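Long-range contact in first ORF in transposon ISC1904 (Sulfolobus solfataricus, PDB 3ILX), which probably acts as a serine recombinase of the resolvase family, binding DNA and exchanging its strands when the transposon moves: residues Y71-R77 / D101-E107. Numbering follows the deposited sequence.
Sequences YPDRLVR and DKTPEEE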
ATOM      1  N   TYR A  71       0.244  -9.683 -13.613  1.00 28.90           N
ATOM      2  CA  TYR A  71       0.917 -10.026 -12.362  1.00 28.72           C
ATOM      3  C   TYR A  71       0.514  -9.019 -11.268  1.00 28.59           C
ATOM      4  O   TYR A  71      -0.105  -7.967 -11.574  1.00 26.81           O
ATOM      5  CB  TYR A  71       2.449 -10.157 -12.550  1.00 29.82           C
ATOM      6  CG  TYR A  71       3.050  -9.127 -13.488  1.00 32.25           C
ATOM      7  CD1 TYR A  71       3.469  -7.885 -12.995  1.00 35.37           C
ATOM      8  CD2 TYR A  71       3.201  -9.385 -14.862  1.00 33.00           C
ATOM      9  CE1 TYR A  71       4.037  -6.933 -13.831  1.00 38.19           C
ATOM     10  CE2 TYR A  71       3.745  -8.411 -15.716  1.00 35.68           C
ATOM     11  CZ  TYR A  71       4.150  -7.182 -15.180  1.00 38.51           C
ATOM     12  OH  TYR A  71       4.707  -6.180 -15.965  1.00 42.89           O
ATOM     13  N   PRO A  72       0.836  -9.337  -9.992  1.00 28.15           N
ATOM     14  CA  PRO A  72       0.241  -8.551  -8.898  1.00 28.10           C
ATOM     15  C   PRO A  72       0.538  -7.029  -8.948  1.00 29.07           C
ATOM     16  O   PRO A  72      -0.385  -6.213  -8.697  1.00 27.98           O
ATOM     17  CB  PRO A  72       0.821  -9.211  -7.623  1.00 28.29           C
ATOM     18  CG  PRO A  72       1.087 -10.706  -8.080  1.00 28.14           C
ATOM     19  CD  PRO A  72       1.597 -10.512  -9.500  1.00 28.63           C
ATOM     20  N   ASP A  73       1.777  -6.643  -9.306  1.00 29.16           N
ATOM     21  CA  ASP A  73       2.124  -5.191  -9.301  1.00 28.88           C
ATOM     22  C   ASP A  73       1.457  -4.381 -10.421  1.00 28.95           C
ATOM     23  O   ASP A  73       1.482  -3.143 -10.401  1.00 28.23           O
ATOM     24  CB  ASP A  73       3.635  -4.924  -9.191  1.00 28.35           C
ATOM     25  CG  ASP A  73       4.331  -4.868 -10.538  1.00 31.47           C
ATOM     26  OD1 ASP A  73       3.734  -5.304 -11.552  1.00 35.14           O
ATOM     27  OD2 ASP A  73       5.496  -4.399 -10.584  1.00 33.81           O
ATOM     28  N   ARG A  74       0.781  -5.061 -11.350  1.00 28.49           N
ATOM     29  CA  ARG A  74      -0.116  -4.324 -12.241  1.00 29.02           C
ATOM     30  C   ARG A  74      -1.194  -3.569 -11.454  1.00 29.10           C
ATOM     31  O   ARG A  74      -1.527  -2.416 -11.792  1.00 29.81           O
ATOM     32  CB  ARG A  74      -0.758  -5.238 -13.284  1.00 29.53           C
ATOM     33  CG  ARG A  74       0.255  -5.877 -14.292  1.00 26.60           C
ATOM     34  CD  ARG A  74       1.088  -4.782 -14.995  1.00 29.94           C
ATOM     35  NE  ARG A  74       2.298  -4.419 -14.251  1.00 29.05           N
ATOM     36  CZ  ARG A  74       3.157  -3.465 -14.626  1.00 32.00           C
ATOM     37  NH1 ARG A  74       2.911  -2.727 -15.723  1.00 28.69           N
ATOM     38  NH2 ARG A  74       4.265  -3.241 -13.899  1.00 30.33           N
ATOM     39  N   LEU A  75      -1.732  -4.194 -10.412  1.00 28.57           N
ATOM     40  CA  LEU A  75      -2.798  -3.543  -9.616  1.00 28.99           C
ATOM     41  C   LEU A  75      -2.271  -2.459  -8.707  1.00 28.98           C
ATOM     42  O   LEU A  75      -2.786  -1.337  -8.712  1.00 31.03           O
ATOM     43  CB  LEU A  75      -3.647  -4.562  -8.809  1.00 28.11           C
ATOM     44  CG  LEU A  75      -4.737  -5.180  -9.699  1.00 31.37           C
ATOM     45  CD1 LEU A  75      -5.293  -6.512  -9.105  1.00 29.61           C
ATOM     46  CD2 LEU A  75      -5.858  -4.153 -10.011  1.00 28.77           C
ATOM     47  N   VAL A  76      -1.279  -2.800  -7.891  1.00 28.44           N
ATOM     48  CA  VAL A  76      -0.699  -1.861  -6.927  1.00 28.26           C
ATOM     49  C   VAL A  76       0.731  -2.243  -6.633  1.00 28.03           C
ATOM     50  O   VAL A  76       1.121  -3.420  -6.794  1.00 28.40           O
ATOM     51  CB  VAL A  76      -1.442  -1.854  -5.540  1.00 28.39           C
ATOM     52  CG1 VAL A  76      -2.757  -1.083  -5.614  1.00 29.10           C
ATOM     53  CG2 VAL A  76      -1.668  -3.284  -5.024  1.00 29.49           C
ATOM     54  N   ARG A  77       1.505  -1.272  -6.175  1.00 28.41           N
ATOM     55  CA  ARG A  77       2.867  -1.536  -5.695  1.00 28.97           C
ATOM     56  C   ARG A  77       2.842  -2.004  -4.229  1.00 28.86           C
ATOM     57  O   ARG A  77       3.662  -2.798  -3.828  1.00 28.90           O
ATOM     58  CB  ARG A  77       3.717  -0.265  -5.865  1.00 28.85           C
ATOM     59  CG  ARG A  77       5.131  -0.254  -5.232  1.00 28.68           C
ATOM     60  CD  ARG A  77       6.053  -1.269  -5.861  1.00 29.27           C
ATOM     61  NE  ARG A  77       6.184  -1.039  -7.303  1.00 31.28           N
ATOM     62  CZ  ARG A  77       6.332  -1.994  -8.228  1.00 33.55           C
ATOM     63  NH1 ARG A  77       6.397  -3.298  -7.900  1.00 30.80           N
ATOM     64  NH2 ARG A  77       6.413  -1.642  -9.511  1.00 32.69           N
ATOM     65  N   ASP A 101       6.011 -10.741 -10.442  1.00 31.54           N
ATOM     66  CA  ASP A 101       6.044  -9.520 -11.234  1.00 32.05           C
ATOM     67  C   ASP A 101       7.148  -9.503 -12.285  1.00 31.50           C
ATOM     68  O   ASP A 101       8.261  -9.928 -12.033  1.00 30.74           O
ATOM     69  CB  ASP A 101       6.238  -8.333 -10.298  1.00 31.89           C
ATOM     70  CG  ASP A 101       5.032  -8.091  -9.431  1.00 34.24           C
ATOM     71  OD1 ASP A 101       3.906  -8.356  -9.900  1.00 34.70           O
ATOM     72  OD2 ASP A 101       5.207  -7.615  -8.285  1.00 36.57           O
ATOM     73  N   LYS A 102       6.814  -8.984 -13.457  1.00 31.91           N
ATOM     74  CA  LYS A 102       7.774  -8.825 -14.532  1.00 33.02           C
ATOM     75  C   LYS A 102       7.969  -7.335 -14.847  1.00 32.04           C
ATOM     76  O   LYS A 102       8.076  -6.938 -15.991  1.00 33.38           O
ATOM     77  CB  LYS A 102       7.315  -9.639 -15.766  1.00 33.48           C
ATOM     78  CG  LYS A 102       7.553 -11.136 -15.632  1.00 36.45           C
ATOM     79  CD  LYS A 102       9.045 -11.419 -15.295  1.00 40.96           C
ATOM     80  CE  LYS A 102       9.400 -12.904 -15.283  1.00 43.75           C
ATOM     81  NZ  LYS A 102       8.744 -13.627 -14.144  1.00 46.06           N
ATOM     82  N   THR A 103       7.962  -6.517 -13.804  1.00 31.59           N
ATOM     83  CA  THR A 103       8.168  -5.064 -13.889  1.00 30.43           C
ATOM     84  C   THR A 103       9.404  -4.639 -14.687  1.00 29.18           C
ATOM     85  O   THR A 103      10.496  -5.144 -14.425  1.00 29.45           O
ATOM     86  CB  THR A 103       8.358  -4.549 -12.488  1.00 30.77           C
ATOM     87  OG1 THR A 103       7.524  -5.320 -11.612  1.00 33.49           O
ATOM     88  CG2 THR A 103       7.980  -3.073 -12.370  1.00 29.54           C
ATOM     89  N   PRO A 104       9.256  -3.688 -15.646  1.00 28.45           N
ATOM     90  CA  PRO A 104      10.445  -3.097 -16.284  1.00 27.76           C
ATOM     91  C   PRO A 104      11.332  -2.360 -15.279  1.00 27.40           C
ATOM     92  O   PRO A 104      10.840  -1.787 -14.291  1.00 26.97           O
ATOM     93  CB  PRO A 104       9.850  -2.080 -17.267  1.00 27.58           C
ATOM     94  CG  PRO A 104       8.451  -2.561 -17.503  1.00 27.33           C
ATOM     95  CD  PRO A 104       8.023  -3.066 -16.163  1.00 28.05           C
ATOM     96  N   GLU A 105      12.628  -2.354 -15.558  1.00 27.21           N
ATOM     97  CA  GLU A 105      13.599  -1.746 -14.682  1.00 27.21           C
ATOM     98  C   GLU A 105      13.244  -0.290 -14.426  1.00 26.89           C
ATOM     99  O   GLU A 105      13.257   0.154 -13.279  1.00 27.20           O
ATOM    100  CB  GLU A 105      15.000  -1.850 -15.287  1.00 26.96           C
ATOM    101  CG  GLU A 105      16.030  -1.033 -14.512  1.00 30.25           C
ATOM    102  CD  GLU A 105      17.449  -1.403 -14.850  1.00 33.00           C
ATOM    103  OE1 GLU A 105      17.657  -2.368 -15.607  1.00 38.29           O
ATOM    104  OE2 GLU A 105      18.364  -0.741 -14.335  1.00 35.92           O
ATOM    105  N   GLU A 106      12.941   0.437 -15.493  1.00 26.83           N
ATOM    106  CA  GLU A 106      12.603   1.863 -15.417  1.00 27.19           C
ATOM    107  C   GLU A 106      11.450   2.115 -14.448  1.00 25.77           C
ATOM    108  O   GLU A 106      11.425   3.145 -13.780  1.00 25.16           O
ATOM    109  CB  GLU A 106      12.235   2.391 -16.816  1.00 27.73           C
ATOM    110  CG  GLU A 106      11.855   3.878 -16.869  1.00 33.09           C
ATOM    111  CD  GLU A 106      11.213   4.310 -18.203  1.00 40.38           C
ATOM    112  OE1 GLU A 106      11.395   3.624 -19.240  1.00 43.18           O
ATOM    113  OE2 GLU A 106      10.516   5.351 -18.204  1.00 43.74           O
ATOM    114  N   GLU A 107      10.499   1.181 -14.395  1.00 25.13           N
ATOM    115  CA  GLU A 107       9.300   1.357 -13.587  1.00 24.50           C
ATOM    116  C   GLU A 107       9.691   1.252 -12.104  1.00 24.30           C
ATOM    117  O   GLU A 107       9.307   2.104 -11.283  1.00 23.24           O
ATOM    118  CB  GLU A 107       8.189   0.351 -13.954  1.00 24.54           C
ATOM    119  CG  GLU A 107       6.996   0.422 -12.952  1.00 23.67           C
ATOM    120  CD  GLU A 107       5.790  -0.453 -13.313  1.00 24.14           C
ATOM    121  OE1 GLU A 107       5.801  -1.093 -14.380  1.00 23.71           O
ATOM    122  OE2 GLU A 107       4.819  -0.494 -12.509  1.00 23.00           O
TER
HETATM  123  O   HOH W   1       4.757  -0.457 -16.609  1.00 31.76           O
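Glu107 OE1 is gripped by two donors: Arg74 NH2 donates to it at 2.7 Å in a nearly straight bond, and a water that also takes a hydrogen bond from Arg74 NH1 donates to it. Arg74 belongs to the Asp-Arg-Leu-x-Arg motif (Asp73 to Arg77) of the resolvase-type catalytic domain, just past strand 64-69, which here meets the start of helix 105-125; in relatives it belongs to the active-site region. Glu107 reaches across with CG anti to its backbone N (chi1 172°) and the rest of its chain extended. OE1 lies at the edge of the Arg74 guanidinium, near its plane, and the carboxylate is turned 62° against it. Its OE2 bridges to Arg77 NH2 at 3.6 Å and, more strongly, to Arg10 of strand 4-11, while Arg77 NE pairs with Asp111. Asp73 OD2 joins the network through weak bonds from Arg77 NH1 and NH2, and Thr103 OG1 donates to it at a very short, hence less certain, distance. The Tyr71 ring is held between the Lys102 backbone, N 3.4 Å above the middle of one face, and Arg74 CG on the other. Its OH sits 3.3 Å above the centre of the Arg74 guanidinium plane. Cutting Tyr71 back to an alanine is likely to open a gap between the 101-102 backbone and Arg74, leaving that guanidinium freer to tilt away from Glu107. Beside the ring, Asp101 OD1 accepts a hydrogen bond from Asp73 N at 2.8 Å, on its syn side but 32° out of the carboxylate plane.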